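Local coordinates for envelope polyprotein (Puumala orthohantavirus, PDB 5FXU), which forms the Gn glycoprotein ectodomain of the hantaviral surface, an antigenic envelope component that probably acts together with its partner glycoprotein in cell entry, at residues K282-A287 and S292-Q297. Residues are numbered along the deposited sequence; the frame is centred on the assembly and turned at random.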
loop_
_atom_site.group_PDB
_atom_site.type_symbol
_atom_site.label_atom_id
_atom_site.label_comp_id
_atom_site.label_asym_id
_atom_site.label_seq_id
_atom_site.Cartn_x
_atom_site.Cartn_y
_atom_site.Cartn_z
ATOM N N LYS A 282 24.787 -2.998 1.389
ATOM C CA LYS A 282 24.005 -3.290 2.599
ATOM C C LYS A 282 24.171 -2.239 3.698
ATOM O O LYS A 282 25.279 -1.804 3.984
ATOM C CB LYS A 282 24.341 -4.680 3.135
ATOM C CG LYS A 282 23.910 -5.760 2.153
ATOM C CD LYS A 282 24.561 -7.121 2.385
ATOM C CE LYS A 282 24.680 -7.889 1.068
ATOM N NZ LYS A 282 24.674 -9.364 1.277
ATOM N N VAL A 283 23.053 -1.844 4.300
ATOM C CA VAL A 283 23.060 -0.925 5.422
ATOM C C VAL A 283 22.186 -1.416 6.565
ATOM O O VAL A 283 21.232 -2.163 6.367
ATOM C CB VAL A 283 22.643 0.508 5.005
ATOM C CG1 VAL A 283 23.692 1.119 4.087
ATOM C CG2 VAL A 283 21.277 0.520 4.339
ATOM N N THR A 284 22.516 -0.959 7.762
ATOM C CA THR A 284 21.748 -1.284 8.941
ATOM C C THR A 284 21.454 -0.011 9.692
ATOM O O THR A 284 22.031 1.043 9.405
ATOM C CB THR A 284 22.506 -2.255 9.851
ATOM O OG1 THR A 284 23.778 -1.677 10.213
ATOM C CG2 THR A 284 22.736 -3.589 9.145
ATOM N N GLY A 285 20.540 -0.097 10.649
ATOM C CA GLY A 285 20.204 1.077 11.442
ATOM C C GLY A 285 19.338 0.770 12.627
ATOM O O GLY A 285 18.922 -0.369 12.809
ATOM N N LYS A 286 19.054 1.819 13.406
ATOM C CA LYS A 286 18.283 1.712 14.636
ATOM C C LYS A 286 16.890 2.293 14.487
ATOM O O LYS A 286 16.729 3.490 14.223
ATOM C CB LYS A 286 19.003 2.438 15.750
ATOM C CG LYS A 286 20.454 2.008 15.920
ATOM C CD LYS A 286 21.186 2.959 16.852
ATOM C CE LYS A 286 22.531 2.383 17.230
ATOM N NZ LYS A 286 23.353 3.408 17.923
ATOM N N ALA A 287 15.888 1.438 14.652
ATOM C CA ALA A 287 14.491 1.850 14.582
ATOM C C ALA A 287 13.740 1.255 15.766
ATOM O O ALA A 287 13.683 0.037 15.879
ATOM C CB ALA A 287 13.883 1.398 13.279
ATOM N N SER A 292 19.555 0.680 21.207
ATOM C CA SER A 292 20.999 0.675 21.407
ATOM C C SER A 292 21.720 -0.101 20.296
ATOM O O SER A 292 22.885 0.173 20.015
ATOM C CB SER A 292 21.339 0.105 22.789
ATOM O OG SER A 292 20.664 -1.117 22.972
ATOM N N SER A 293 21.039 -1.088 19.714
ATOM C CA SER A 293 21.566 -1.880 18.608
ATOM C C SER A 293 20.649 -1.806 17.409
ATOM O O SER A 293 19.494 -1.379 17.513
ATOM C CB SER A 293 21.721 -3.330 19.034
ATOM O OG SER A 293 22.729 -3.382 20.031
ATOM N N ASP A 294 21.173 -2.259 16.279
ATOM C CA ASP A 294 20.453 -2.242 15.016
ATOM C C ASP A 294 19.264 -3.180 14.991
ATOM O O ASP A 294 19.361 -4.303 15.441
ATOM C CB ASP A 294 21.383 -2.615 13.874
ATOM C CG ASP A 294 22.395 -1.531 13.568
ATOM O OD1 ASP A 294 22.212 -0.357 13.985
ATOM O OD2 ASP A 294 23.378 -1.872 12.882
ATOM N N THR A 295 18.145 -2.679 14.473
ATOM C CA THR A 295 16.881 -3.414 14.403
ATOM C C THR A 295 16.334 -3.518 12.993
ATOM O O THR A 295 15.293 -4.120 12.783
ATOM C CB THR A 295 15.832 -2.738 15.298
ATOM O OG1 THR A 295 15.682 -1.370 14.907
ATOM C CG2 THR A 295 16.265 -2.804 16.761
ATOM N N ILE A 296 17.043 -2.956 12.026
ATOM C CA ILE A 296 16.586 -2.931 10.638
ATOM C C ILE A 296 17.775 -3.008 9.685
ATOM O O ILE A 296 18.852 -2.528 10.006
ATOM C CB ILE A 296 15.727 -1.664 10.366
ATOM C CG1 ILE A 296 14.916 -1.832 9.075
ATOM C CG2 ILE A 296 16.578 -0.389 10.375
ATOM C CD1 ILE A 296 14.038 -0.657 8.758
ATOM N N GLN A 297 17.570 -3.637 8.535
ATOM C CA GLN A 297 18.562 -3.642 7.465
ATOM C C GLN A 297 17.906 -3.405 6.118
ATOM O O GLN A 297 16.680 -3.434 5.976
ATOM C CB GLN A 297 19.341 -4.966 7.441
ATOM C CG GLN A 297 18.504 -6.138 6.981
ATOM C CD GLN A 297 19.187 -7.490 7.160
ATOM O OE1 GLN A 297 20.041 -7.654 8.011
ATOM N NE2 GLN A 297 18.764 -8.476 6.379
#
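Thr295 and Ile296 both turn their backbone N-H groups to the carbonyl of Gly285, a classic beta bulge at the loop end of the antiparallel hairpin of strands 278-285 and 296-302, which shows how side chains take over where regular pairing stops. Gly285 O accepts from Thr295 N at 3.0 Å, in the carbonyl plane, and from Ile296 N at 3.3 Å; Gly285 N returns a hydrogen bond to Ile296 O at 3.0 Å. On the face that carries Thr284 and Gln297, Thr284 and the carboxylate of Asp294 from the adjoining loop meet at about a right angle. A chi1 of 57° tucks Thr284 OG1 among the backbone atoms, from where it donates to Asp294 OD2 over 2.7 Å, approaching from above the carboxylate plane, 50° out of it. The other oxygen, Asp294 OD1, lies beside Lys286 CG at 3.5 Å, while the extended lysine runs on past Ser292 O; its NZ stays 5.6 Å from Asp294 OD1, so any attraction is at long range. Beyond the bulge, Thr295 OG1 gives a 2.6 Å hydrogen bond to Ala287 O, tying the two arms of the hairpin together beside the loop. On the face opposite Thr284, Ile296 CG2 rests against the Gly285 carbonyl. Ile296 and Val283 pack on Trp60 of strand 54-64, Val283 also on Phe79, and Ala287 beside them touches Thr58 and Ile322; strand 296-302 lies between 278-285 and 327-329.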